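Type IV pilin protein (Neisseria meningitidis, PDB 5V0M) is the non-core minor pilin PilV, a probable accessory subunit of type IV pili, the surface filaments through which the bacterium adheres. Local coordinates at residues P56-D64 with T74-G82; R5-R13 with T90-D98. One frame throughout, in Å; residues are numbered along the deposited sequence.

Interaction 1. Residues P56-D64 with T74-G82. With GOL (glycerol), chain B.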
loop_
_atom_site.group_PDB
_atom_site.type_symbol
_atom_site.label_atom_id
_atom_site.label_comp_id
_atom_site.label_asym_id
_atom_site.label_seq_id
_atom_site.Cartn_x
_atom_site.Cartn_y
_atom_site.Cartn_z
ATOM N N PRO A 56 10.037 0.489 15.541
ATOM C CA PRO A 56 9.119 0.394 16.686
ATOM C C PRO A 56 7.905 1.301 16.588
ATOM O O PRO A 56 6.798 0.864 16.924
ATOM C CB PRO A 56 10.023 0.716 17.883
ATOM C CG PRO A 56 11.402 0.332 17.399
ATOM C CD PRO A 56 11.427 0.706 15.950
ATOM N N ASP A 57 8.079 2.554 16.151
ATOM C CA ASP A 57 6.999 3.533 16.155
ATOM C C ASP A 57 6.530 3.992 14.775
ATOM O O ASP A 57 5.647 4.861 14.703
ATOM C CB ASP A 57 7.404 4.755 16.984
ATOM C CG ASP A 57 7.759 4.391 18.393
ATOM O OD1 ASP A 57 7.004 3.600 19.003
ATOM O OD2 ASP A 57 8.811 4.873 18.850
ATOM N N HIS A 58 7.064 3.430 13.691
ATOM C CA HIS A 58 6.678 3.867 12.357
ATOM C C HIS A 58 6.660 2.681 11.398
ATOM O O HIS A 58 7.318 1.659 11.614
ATOM C CB HIS A 58 7.652 4.918 11.838
ATOM C CG HIS A 58 7.645 6.194 12.622
ATOM N ND1 HIS A 58 6.517 6.973 12.763
ATOM C CD2 HIS A 58 8.627 6.821 13.311
ATOM C CE1 HIS A 58 6.807 8.028 13.507
ATOM N NE2 HIS A 58 8.083 7.961 13.845
ATOM N N PHE A 59 5.912 2.840 10.307
ATOM C CA PHE A 59 5.936 1.853 9.239
ATOM C C PHE A 59 5.647 2.521 7.903
ATOM O O PHE A 59 5.088 3.613 7.837
ATOM C CB PHE A 59 4.930 0.722 9.460
ATOM C CG PHE A 59 3.508 1.175 9.415
ATOM C CD1 PHE A 59 2.800 1.395 10.582
ATOM C CD2 PHE A 59 2.860 1.412 8.202
ATOM C CE1 PHE A 59 1.481 1.820 10.545
ATOM C CE2 PHE A 59 1.540 1.848 8.175
ATOM C CZ PHE A 59 0.856 2.045 9.345
ATOM N N THR A 60 6.041 1.839 6.836
ATOM C CA THR A 60 5.635 2.191 5.478
ATOM C C THR A 60 5.140 0.928 4.800
ATOM O O THR A 60 5.862 -0.085 4.751
ATOM C CB THR A 60 6.771 2.807 4.671
ATOM O OG1 THR A 60 7.225 4.000 5.314
ATOM C CG2 THR A 60 6.297 3.172 3.270
ATOM N N LEU A 61 3.911 0.988 4.312
ATOM C CA LEU A 61 3.337 -0.024 3.446
ATOM C C LEU A 61 3.646 0.315 2.007
ATOM O O LEU A 61 3.637 1.486 1.616
ATOM C CB LEU A 61 1.826 -0.012 3.620
ATOM C CG LEU A 61 1.349 -0.564 4.950
ATOM C CD1 LEU A 61 -0.009 -0.011 5.353
ATOM C CD2 LEU A 61 1.326 -2.080 4.862
ATOM N N GLN A 62 3.876 -0.713 1.195
ATOM C CA GLN A 62 4.123 -0.528 -0.228
ATOM C C GLN A 62 3.302 -1.496 -1.055
ATOM O O GLN A 62 3.268 -2.698 -0.770
ATOM C CB GLN A 62 5.607 -0.740 -0.532
ATOM C CG GLN A 62 6.020 -0.532 -1.992
ATOM C CD GLN A 62 7.525 -0.474 -2.153
ATOM O OE1 GLN A 62 8.201 0.389 -1.575
ATOM N NE2 GLN A 62 8.068 -1.403 -2.915
ATOM N N ALA A 63 2.662 -0.977 -2.102
ATOM C CA ALA A 63 1.885 -1.751 -3.070
ATOM C C ALA A 63 2.631 -1.722 -4.395
ATOM O O ALA A 63 2.754 -0.661 -5.022
ATOM C CB ALA A 63 0.490 -1.155 -3.230
ATOM N N ASP A 64 3.150 -2.898 -4.823
ATOM C CA ASP A 64 3.821 -3.050 -6.097
ATOM C C ASP A 64 2.870 -3.724 -7.073
ATOM O O ASP A 64 2.217 -4.711 -6.702
ATOM C CB ASP A 64 5.068 -3.926 -5.948
ATOM C CG ASP A 64 6.226 -3.195 -5.269
ATOM O OD1 ASP A 64 6.957 -2.481 -5.995
ATOM O OD2 ASP A 64 6.378 -3.314 -4.041
ATOM N N THR A 74 2.886 0.521 -13.709
ATOM C CA THR A 74 4.169 0.712 -13.054
ATOM C C THR A 74 4.089 1.513 -11.766
ATOM O O THR A 74 5.109 1.669 -11.085
ATOM C CB THR A 74 5.204 1.363 -13.993
ATOM O OG1 THR A 74 4.953 2.759 -14.138
ATOM C CG2 THR A 74 5.247 0.684 -15.352
ATOM N N CYS A 75 2.934 2.033 -11.411
ATOM C CA CYS A 75 2.853 2.864 -10.222
ATOM C C CYS A 75 2.993 2.036 -8.963
ATOM O O CYS A 75 2.261 1.061 -8.742
ATOM C CB CYS A 75 1.550 3.646 -10.190
ATOM S SG CYS A 75 1.513 4.932 -11.481
ATOM N N VAL A 76 3.918 2.454 -8.118
ATOM C CA VAL A 76 4.099 1.886 -6.791
ATOM C C VAL A 76 3.514 2.864 -5.795
ATOM O O VAL A 76 3.861 4.052 -5.809
ATOM C CB VAL A 76 5.588 1.655 -6.512
ATOM C CG1 VAL A 76 5.809 1.168 -5.098
ATOM C CG2 VAL A 76 6.159 0.650 -7.505
ATOM N N VAL A 77 2.657 2.380 -4.908
ATOM C CA VAL A 77 1.927 3.235 -3.985
ATOM C C VAL A 77 2.424 2.940 -2.581
ATOM O O VAL A 77 2.556 1.770 -2.196
ATOM C CB VAL A 77 0.413 3.005 -4.103
ATOM C CG1 VAL A 77 -0.372 4.002 -3.227
ATOM C CG2 VAL A 77 -0.055 3.039 -5.577
ATOM N N THR A 78 2.698 3.986 -1.803
ATOM C CA THR A 78 3.171 3.838 -0.422
ATOM C C THR A 78 2.260 4.581 0.542
ATOM O O THR A 78 1.656 5.593 0.201
ATOM C CB THR A 78 4.597 4.338 -0.236
ATOM O OG1 THR A 78 4.690 5.719 -0.616
ATOM C CG2 THR A 78 5.557 3.520 -1.072
ATOM N N LEU A 79 2.180 4.088 1.769
ATOM C CA LEU A 79 1.376 4.726 2.805
ATOM C C LEU A 79 2.092 4.502 4.121
ATOM O O LEU A 79 2.413 3.357 4.454
ATOM C CB LEU A 79 -0.016 4.114 2.905
ATOM C CG LEU A 79 -0.864 4.555 4.094
ATOM C CD1 LEU A 79 -1.172 6.063 4.043
ATOM C CD2 LEU A 79 -2.151 3.791 4.158
ATOM N N ASN A 80 2.357 5.565 4.865
ATOM C CA ASN A 80 3.054 5.406 6.129
ATOM C C ASN A 80 2.112 5.683 7.291
ATOM O O ASN A 80 0.948 6.039 7.111
ATOM C CB ASN A 80 4.351 6.227 6.172
ATOM C CG ASN A 80 4.124 7.736 6.142
ATOM O OD1 ASN A 80 3.064 8.242 6.526
ATOM N ND2 ASN A 80 5.147 8.461 5.687
ATOM N N ASP A 81 2.634 5.449 8.495
ATOM C CA ASP A 81 1.811 5.545 9.693
ATOM C C ASP A 81 1.385 6.976 9.989
ATOM O O ASP A 81 0.418 7.174 10.732
ATOM C CB ASP A 81 2.576 4.986 10.887
ATOM C CG ASP A 81 3.802 5.774 11.180
ATOM O OD1 ASP A 81 4.808 5.642 10.448
ATOM O OD2 ASP A 81 3.778 6.530 12.185
ATOM N N GLY A 82 2.071 7.970 9.418
ATOM C CA GLY A 82 1.638 9.350 9.520
ATOM C C GLY A 82 0.513 9.730 8.590
ATOM O O GLY A 82 0.005 10.854 8.642
HETATM C C1 GOL B . 0.584 4.962 15.592
HETATM O O1 GOL B . 0.123 4.086 14.587
HETATM C C2 GOL B . 1.967 5.439 15.185
HETATM O O2 GOL B . 1.832 6.365 14.125
HETATM C C3 GOL B . 2.649 6.082 16.376
HETATM O O3 GOL B . 3.938 6.515 15.989
HETATM O O HOH W 1 7.330 6.776 4.452
#

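Interaction 2. Residues R5-R13 with T90-D98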
loop_
_atom_site.group_PDB
_atom_site.type_symbol
_atom_site.label_atom_id
_atom_site.label_comp_id
_atom_site.label_asym_id
_atom_site.label_seq_id
_atom_site.Cartn_x
_atom_site.Cartn_y
_atom_site.Cartn_z
ATOM N N ARG A 5 -7.079 1.592 -14.975
ATOM C CA ARG A 5 -6.033 2.064 -14.067
ATOM C C ARG A 5 -6.618 2.962 -12.988
ATOM O O ARG A 5 -6.236 2.863 -11.814
ATOM C CB ARG A 5 -4.892 2.795 -14.789
ATOM C CG ARG A 5 -4.089 1.950 -15.771
ATOM C CD ARG A 5 -2.906 2.711 -16.314
ATOM N NE ARG A 5 -1.960 3.006 -15.237
ATOM C CZ ARG A 5 -1.401 4.190 -15.034
ATOM N NH1 ARG A 5 -1.665 5.207 -15.814
ATOM N NH2 ARG A 5 -0.560 4.369 -14.047
ATOM N N ARG A 6 -7.544 3.842 -13.352
ATOM C CA ARG A 6 -8.158 4.687 -12.340
ATOM C C ARG A 6 -8.840 3.843 -11.285
ATOM O O ARG A 6 -8.650 4.079 -10.088
ATOM C CB ARG A 6 -9.158 5.649 -12.956
ATOM C CG ARG A 6 -8.525 6.675 -13.869
ATOM C CD ARG A 6 -9.520 7.761 -14.322
ATOM N NE ARG A 6 -10.564 7.325 -15.250
ATOM C CZ ARG A 6 -10.402 7.240 -16.568
ATOM N NH1 ARG A 6 -9.249 7.578 -17.122
ATOM N NH2 ARG A 6 -11.405 6.852 -17.350
ATOM N N VAL A 7 -9.624 2.837 -11.692
ATOM C CA VAL A 7 -10.312 1.983 -10.719
ATOM C C VAL A 7 -9.309 1.251 -9.833
ATOM O O VAL A 7 -9.430 1.239 -8.601
ATOM C CB VAL A 7 -11.252 0.991 -11.434
ATOM C CG1 VAL A 7 -11.800 -0.031 -10.462
ATOM C CG2 VAL A 7 -12.374 1.726 -12.139
ATOM N N ARG A 8 -8.313 0.618 -10.453
ATOM C CA ARG A 8 -7.412 -0.234 -9.687
ATOM C C ARG A 8 -6.579 0.590 -8.719
ATOM O O ARG A 8 -6.336 0.155 -7.583
ATOM C CB ARG A 8 -6.554 -1.057 -10.641
ATOM C CG ARG A 8 -7.379 -2.083 -11.390
ATOM C CD ARG A 8 -6.545 -2.769 -12.443
ATOM N NE ARG A 8 -7.362 -3.722 -13.192
ATOM C CZ ARG A 8 -6.909 -4.524 -14.139
ATOM N NH1 ARG A 8 -5.631 -4.524 -14.463
ATOM N NH2 ARG A 8 -7.738 -5.366 -14.739
ATOM N N LEU A 9 -6.135 1.772 -9.133
ATOM C CA LEU A 9 -5.380 2.629 -8.224
ATOM C C LEU A 9 -6.248 3.164 -7.106
ATOM O O LEU A 9 -5.764 3.293 -5.970
ATOM C CB LEU A 9 -4.688 3.749 -8.985
ATOM C CG LEU A 9 -3.468 3.314 -9.794
ATOM C CD1 LEU A 9 -3.127 4.312 -10.875
ATOM C CD2 LEU A 9 -2.292 3.053 -8.860
ATOM N N SER A 10 -7.532 3.416 -7.367
ATOM C CA SER A 10 -8.420 3.825 -6.284
ATOM C C SER A 10 -8.631 2.682 -5.303
ATOM O O SER A 10 -8.656 2.890 -4.078
ATOM C CB SER A 10 -9.743 4.324 -6.864
ATOM O OG SER A 10 -10.677 4.637 -5.846
ATOM N N GLU A 11 -8.743 1.467 -5.813
ATOM C CA GLU A 11 -8.971 0.332 -4.926
ATOM C C GLU A 11 -7.744 0.030 -4.076
ATOM O O GLU A 11 -7.884 -0.382 -2.920
ATOM C CB GLU A 11 -9.442 -0.876 -5.719
ATOM C CG GLU A 11 -10.870 -0.643 -6.237
ATOM C CD GLU A 11 -11.361 -1.706 -7.213
ATOM O OE1 GLU A 11 -10.549 -2.557 -7.649
ATOM O OE2 GLU A 11 -12.572 -1.689 -7.546
ATOM N N VAL A 12 -6.529 0.181 -4.623
ATOM C CA VAL A 12 -5.360 -0.131 -3.801
ATOM C C VAL A 12 -5.174 0.929 -2.728
ATOM O O VAL A 12 -4.648 0.639 -1.636
ATOM C CB VAL A 12 -4.091 -0.339 -4.650
ATOM C CG1 VAL A 12 -3.498 0.979 -5.102
ATOM C CG2 VAL A 12 -3.062 -1.116 -3.852
ATOM N N ARG A 13 -5.643 2.155 -2.969
ATOM C CA ARG A 13 -5.678 3.129 -1.884
ATOM C C ARG A 13 -6.458 2.564 -0.704
ATOM O O ARG A 13 -6.012 2.642 0.441
ATOM C CB ARG A 13 -6.302 4.447 -2.371
ATOM C CG ARG A 13 -6.522 5.472 -1.298
ATOM C CD ARG A 13 -7.335 6.658 -1.862
ATOM N NE ARG A 13 -6.615 7.406 -2.895
ATOM C CZ ARG A 13 -5.900 8.508 -2.662
ATOM N NH1 ARG A 13 -5.801 9.001 -1.436
ATOM N NH2 ARG A 13 -5.281 9.119 -3.663
ATOM N N THR A 90 6.880 4.758 -13.689
ATOM C CA THR A 90 8.012 4.835 -14.614
ATOM C C THR A 90 7.503 5.335 -15.961
ATOM O O THR A 90 6.879 4.569 -16.700
ATOM C CB THR A 90 8.633 3.456 -14.811
ATOM O OG1 THR A 90 9.018 2.890 -13.557
ATOM C CG2 THR A 90 9.857 3.560 -15.700
ATOM N N ASN A 91 7.896 6.567 -16.304
ATOM C CA ASN A 91 7.208 7.439 -17.255
ATOM C C ASN A 91 5.754 7.014 -17.415
ATOM O O ASN A 91 5.336 6.482 -18.457
ATOM C CB ASN A 91 7.935 7.640 -18.600
ATOM C CG ASN A 91 9.165 6.762 -18.771
ATOM O OD1 ASN A 91 9.196 5.872 -19.627
ATOM N ND2 ASN A 91 10.208 7.059 -18.010
ATOM N N GLN A 92 4.994 7.252 -16.350
ATOM C CA GLN A 92 3.573 6.935 -16.314
ATOM C C GLN A 92 2.962 7.691 -15.146
ATOM O O GLN A 92 3.389 7.518 -13.996
ATOM C CB GLN A 92 3.386 5.450 -16.109
ATOM C CG GLN A 92 1.962 5.001 -16.276
ATOM C CD GLN A 92 1.836 3.495 -16.095
ATOM O OE1 GLN A 92 2.463 2.903 -15.217
ATOM N NE2 GLN A 92 1.062 2.858 -16.962
ATOM N N SER A 93 1.956 8.509 -15.406
ATOM C CA SER A 93 1.246 9.179 -14.337
ATOM C C SER A 93 0.416 8.174 -13.557
ATOM O O SER A 93 0.010 7.134 -14.082
ATOM C CB SER A 93 0.295 10.225 -14.911
ATOM O OG SER A 93 1.017 11.286 -15.510
ATOM N N CYS A 94 0.103 8.513 -12.315
ATOM C CA CYS A 94 -0.621 7.614 -11.426
ATOM C C CYS A 94 -1.950 8.271 -11.092
ATOM O O CYS A 94 -2.049 9.038 -10.121
ATOM C CB CYS A 94 0.188 7.333 -10.159
ATOM S SG CYS A 94 1.830 6.671 -10.475
ATOM N N PRO A 95 -3.000 8.003 -11.862
ATOM C CA PRO A 95 -4.257 8.724 -11.653
ATOM C C PRO A 95 -4.846 8.457 -10.275
ATOM O O PRO A 95 -4.901 7.315 -9.808
ATOM C CB PRO A 95 -5.160 8.201 -12.785
ATOM C CG PRO A 95 -4.584 6.931 -13.191
ATOM C CD PRO A 95 -3.092 7.034 -12.961
ATOM N N GLY A 96 -5.289 9.532 -9.623
ATOM C CA GLY A 96 -5.743 9.503 -8.260
ATOM C C GLY A 96 -4.678 9.902 -7.265
ATOM O O GLY A 96 -4.996 10.179 -6.109
ATOM N N PHE A 97 -3.418 9.916 -7.701
ATOM C CA PHE A 97 -2.279 10.275 -6.876
ATOM C C PHE A 97 -1.463 11.404 -7.485
ATOM O O PHE A 97 -0.343 11.663 -7.022
ATOM C CB PHE A 97 -1.387 9.043 -6.644
ATOM C CG PHE A 97 -2.082 7.920 -5.896
ATOM C CD1 PHE A 97 -2.152 7.884 -4.514
ATOM C CD2 PHE A 97 -2.682 6.901 -6.613
ATOM C CE1 PHE A 97 -2.806 6.836 -3.868
ATOM C CE2 PHE A 97 -3.320 5.854 -5.969
ATOM C CZ PHE A 97 -3.388 5.830 -4.599
ATOM N N ASP A 98 -1.978 12.066 -8.514
ATOM C CA ASP A 98 -1.230 13.116 -9.207
ATOM C C ASP A 98 -2.034 14.408 -9.304
ATOM O O ASP A 98 -3.128 14.558 -8.727
ATOM C CB ASP A 98 -0.796 12.622 -10.586
ATOM C CG ASP A 98 -1.964 12.383 -11.534
ATOM O OD1 ASP A 98 -3.113 12.313 -11.092
ATOM O OD2 ASP A 98 -1.716 12.278 -12.761
ATOM O OXT ASP A 98 -1.586 15.341 -9.966
HETATM O O HOH W 2 -7.400 6.465 -9.153
#

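Interaction 1. Residues P56-D64 with T74-G82
Asp81 takes hold of the start of strand 59-64 with both carboxylate oxygens. OD2 receives the ring N-H of His58, with ND1 2.8 Å from Asp81 OD2 and the bond arriving on the syn side, close to the imidazole plane. OD1 takes the backbone N of Phe59 at 3.0 Å, but from above the carboxylate plane, 52° out of it. A chi1 of 63° places CG of Asp81 between its own backbone N and carbonyl carbon and brings the carboxylate to His58 and the Phe59 backbone. Asp81 CB itself, placed by the backbone, lies over one face of the Phe59 ring, a CH-pi contact 3.7 Å from the centroid. Asp81 N returns a bond to Phe59 O, and Phe59 is thus bonded through both its N and its O to the one residue. A glycerol, probably from the crystallisation liquor, donates from O2 to Asp81 OD2 and from O3 to Asp57 O.

Beyond this end the segments form the antiparallel hairpin at the middle of the pilin sheet. Leu61 pairs with Leu79, and Ala63 with Val77, as hydrogen-bonded pairs; Ala63 N to Val77 O, at 2.8 Å, is nearly linear. Phe59, Leu61, Ala63, Val77 and Leu79 make the buried side, where Phe59 reaches Met23 and Val77 reaches Leu16 of helix 3-30, and the Phe33 ring meets Phe59 edge-to-face. On the other side, a water molecule bridges Thr60 OG1 and Asn80 ND2, while Asn80 OD1 turns to Thr84 N. Further along, Gln62 runs extended, its CG 3.5 Å from CG1 of Val76. Asp64 OD2 lies in the plane of the Gln62 amide and takes an almost straight bond of 2.8 Å from Gln62 NE2 on its syn lone pair.

Interaction 2. Residues R5-R13 with T90-D98
Arg5 reaches from the N-terminal part of the long pilin helix, residues 3-30, to the end of the disulfide-bounded D-region, Gln92 and Ser93, and to the C-terminal tail just after Cys94. Its guanidinium meets Ser93 O end-on with both terminal nitrogens, NH2 at 2.8 Å and NH1 at 3.1 Å from Ser93 O, the oxygen lying in the guanidinium plane. A bend at chi3, 65° after an extended chi2, delivers the group there. Its faces are occupied too: the Gln92 amide stacks on one, planes 8° apart, with NE2 over the centre, while Pro95 lies toward the rim of the other. Glu73 forms a salt bridge with Arg5 NH2, and the amide of Gln92 is itself held by Thr74 and Gly72, so both layers of the stack have further partners.

Arg6 offers only its aliphatic part, CG resting against CB of Pro95, and its carbonyl O is joined to Pro95 O by a water that donates to both. One turn on from Arg5, the buried Leu9 touches both Pro95 and Phe97. Its CD1 comes to 3.4 Å from CD of Pro95, tighter than a usual van der Waals contact, while its CB approaches CE2 of Phe97 at 3.9 Å. Both partners belong to the type II turn from Cys94 to Phe97, closed by Phe97 N to Cys94 O; at Gly96 phi is 96°, where a CB would be jammed against the carbonyl O of Pro95, which calls for glycine. Phe97 also packs on Val77, Ile85 and Ala87 of the sheet. At Arg13 the guanidinium lies flat on the Phe97 ring, centres 4.4 Å apart, with NH2 over one face near the rim, 3.4 Å from Phe97 CE1.

In the fold
From the N terminus, helix 3-30 comes first, and its early turns meet the last residues of the chain in interaction 2, which closes a loop over nearly the whole sequence. Inside that loop, without crossing it, nests interaction 1, which closes a short one where strand 59-65 pairs with strand 76-80 across the residues linking them. The two contacts, with centres about 15 Å apart, touch directly. The Cys75-Cys94 disulfide ties 74-82 to 90-98, Thr74 OG1 and Gln92 OE1 lie 2.7 Å apart in a probable hydrogen bond, and Ala63 packs on Val12. Helix, central hairpin and C-terminal tail are thereby joined into one pilin fold.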